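Local coordinates for Slr1951 protein (Synechocystis sp., PDB 3HX1), which is of unknown function but carries a forkhead-associated (FHA) domain, a fold that in its relatives usually recognises phosphothreonine peptides, at residues F31-I34 against A40-R43. Residues are numbered along the deposited sequence; the frame is centred on the assembly and turned at random.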
ATOM      1  N   PHE A  31      -3.847  10.294   5.548  1.00 43.04           N
ATOM      2  CA  PHE A  31      -2.613  10.130   4.799  1.00 34.66           C
ATOM      3  C   PHE A  31      -1.787   9.033   5.470  1.00 37.68           C
ATOM      4  O   PHE A  31      -1.725   8.949   6.695  1.00 47.83           O
ATOM      5  CB  PHE A  31      -1.853  11.458   4.813  1.00 32.98           C
ATOM      6  CG  PHE A  31      -0.587  11.455   4.009  1.00 48.36           C
ATOM      7  CD1 PHE A  31      -0.604  11.745   2.649  1.00 53.52           C
ATOM      8  CD2 PHE A  31       0.630  11.189   4.620  1.00 47.18           C
ATOM      9  CE1 PHE A  31       0.576  11.773   1.912  1.00 54.86           C
ATOM     10  CE2 PHE A  31       1.815  11.214   3.892  1.00 43.85           C
ATOM     11  CZ  PHE A  31       1.788  11.507   2.534  1.00 48.18           C
ATOM     12  N   TYR A  32      -1.165   8.183   4.661  1.00 42.63           N
ATOM     13  CA  TYR A  32      -0.343   7.101   5.183  1.00 38.97           C
ATOM     14  C   TYR A  32       0.860   6.892   4.286  1.00 44.83           C
ATOM     15  O   TYR A  32       0.706   6.744   3.077  1.00 48.33           O
ATOM     16  CB  TYR A  32      -1.124   5.790   5.206  1.00 38.63           C
ATOM     17  CG  TYR A  32      -2.112   5.609   6.330  1.00 41.48           C
ATOM     18  CD1 TYR A  32      -1.685   5.447   7.649  1.00 43.66           C
ATOM     19  CD2 TYR A  32      -3.479   5.518   6.065  1.00 44.99           C
ATOM     20  CE1 TYR A  32      -2.598   5.182   8.674  1.00 53.11           C
ATOM     21  CE2 TYR A  32      -4.398   5.254   7.079  1.00 42.67           C
ATOM     22  CZ  TYR A  32      -3.955   5.088   8.382  1.00 51.76           C
ATOM     23  OH  TYR A  32      -4.873   4.811   9.376  1.00 60.22           O
ATOM     24  N   THR A  33       2.059   6.889   4.857  1.00 41.86           N
ATOM     25  CA  THR A  33       3.241   6.615   4.050  1.00 44.44           C
ATOM     26  C   THR A  33       3.432   5.119   4.206  1.00 43.44           C
ATOM     27  O   THR A  33       3.051   4.544   5.227  1.00 38.59           O
ATOM     28  CB  THR A  33       4.508   7.336   4.552  1.00 43.37           C
ATOM     29  OG1 THR A  33       4.705   7.052   5.943  1.00 43.09           O
ATOM     30  CG2 THR A  33       4.386   8.833   4.340  1.00 49.40           C
ATOM     31  N   ILE A  34       4.011   4.486   3.201  1.00 45.45           N
ATOM     32  CA  ILE A  34       4.208   3.049   3.238  1.00 37.71           C
ATOM     33  C   ILE A  34       5.621   2.711   2.817  1.00 41.42           C
ATOM     34  O   ILE A  34       6.146   3.294   1.864  1.00 35.97           O
ATOM     35  CB  ILE A  34       3.236   2.361   2.275  1.00 40.22           C
ATOM     36  CG1 ILE A  34       1.796   2.666   2.686  1.00 48.38           C
ATOM     37  CG2 ILE A  34       3.491   0.873   2.256  1.00 47.64           C
ATOM     38  CD1 ILE A  34       0.775   2.189   1.686  1.00 56.30           C
ATOM     39  N   ALA A  40       8.019   4.918   7.970  1.00 47.75           N
ATOM     40  CA  ALA A  40       6.723   4.684   7.336  1.00 47.44           C
ATOM     41  C   ALA A  40       5.607   4.375   8.328  1.00 44.83           C
ATOM     42  O   ALA A  40       5.811   3.646   9.295  1.00 48.15           O
ATOM     43  CB  ALA A  40       6.843   3.529   6.313  1.00 45.14           C
ATOM     44  N   ASP A  41       4.422   4.920   8.069  1.00 38.67           N
ATOM     45  CA  ASP A  41       3.265   4.686   8.924  1.00 36.90           C
ATOM     46  C   ASP A  41       2.883   3.208   8.890  1.00 42.13           C
ATOM     47  O   ASP A  41       2.561   2.621   9.919  1.00 40.05           O
ATOM     48  CB  ASP A  41       2.091   5.535   8.451  1.00 41.00           C
ATOM     49  CG  ASP A  41       2.416   7.021   8.444  1.00 41.03           C
ATOM     50  OD1 ASP A  41       2.607   7.601   9.542  1.00 43.92           O
ATOM     51  OD2 ASP A  41       2.489   7.613   7.340  1.00 41.87           O
ATOM     52  N   ILE A  42       2.925   2.607   7.704  1.00 39.05           N
ATOM     53  CA  ILE A  42       2.587   1.193   7.546  1.00 34.94           C
ATOM     54  C   ILE A  42       3.821   0.466   7.038  1.00 36.51           C
ATOM     55  O   ILE A  42       4.211   0.632   5.892  1.00 24.51           O
ATOM     56  CB  ILE A  42       1.443   1.019   6.540  1.00 38.52           C
ATOM     57  CG1 ILE A  42       0.193   1.742   7.061  1.00 44.15           C
ATOM     58  CG2 ILE A  42       1.168  -0.456   6.319  1.00 30.42           C
ATOM     59  CD1 ILE A  42      -0.937   1.826   6.071  1.00 39.38           C
ATOM     60  N   ARG A  43       4.452  -0.339   7.880  1.00 39.33           N
ATOM     61  CA  ARG A  43       5.658  -1.015   7.442  1.00 39.20           C
ATOM     62  C   ARG A  43       5.400  -2.222   6.595  1.00 40.20           C
ATOM     63  O   ARG A  43       4.569  -3.059   6.938  1.00 33.38           O
ATOM     64  CB  ARG A  43       6.529  -1.436   8.630  1.00 43.83           C
ATOM     65  CG  ARG A  43       7.128  -0.271   9.384  1.00 63.17           C
ATOM     66  CD  ARG A  43       8.111  -0.743  10.442  1.00 64.83           C
ATOM     67  NE  ARG A  43       9.338  -1.290   9.870  1.00 61.89           N
ATOM     68  CZ  ARG A  43      10.366  -1.738  10.590  1.00 68.51           C
ATOM     69  NH1 ARG A  43      10.328  -1.712  11.917  1.00 63.82           N
ATOM     70  NH2 ARG A  43      11.443  -2.206   9.978  1.00 74.63           N
TER
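Thr33 holds OG1 between its backbone N and carbonyl carbon (chi1 53°), while Asp41 sets its carboxylate carbon anti to its own carbonyl carbon (chi1 -58°); together these turns bring the hydroxyl over the carboxylate, the two side chains crossing at about a right angle. Asp41 OD2 is gripped twice by one residue. Thr33 N gives it a nearly straight bond, 2.6 Å from N to OD2, along the anti lone pair, whereas Thr33 OG1, 2.7 Å from the same OD2, donates from well above the carboxylate plane. The hydroxyl is also an acceptor: Asp41 N reaches Thr33 OG1 at 3.0 Å, closing a reciprocal exchange between side chains and backbones.

One residue further on, Ile42 N bonds to Thr33 O at 3.1 Å, nearly in line with the carbonyl, and starts the parallel pairing of Ile34 with Ile42. Ile34 CA adds a C-H...O contact to Ile42 O. On the flank, Ile42 CD1 lies over one face of the Tyr32 ring, 4.0 Å from Tyr32 CG. Asp41 CB sits at the ring edge, in its plane, 3.9 Å from Tyr32 CD1. The ring hydroxyl turns elsewhere, to the backbone N of Thr28 and Glu29, and Leu14, Ile16 and Leu27 of the other sheet pack on Ile42, so this short edge strand joins the two layers of the FHA beta-sandwich.

A valine at Thr33 would probably leave Asp41 OD2 with the backbone N-H alone and Asp41 N without its hydroxyl acceptor, setting the carboxylate freer to turn. Two donors converging on one oxygen are likely to stabilise the ionised aspartate and, with the backbone bonds, to fix the turn entering strand 42-43.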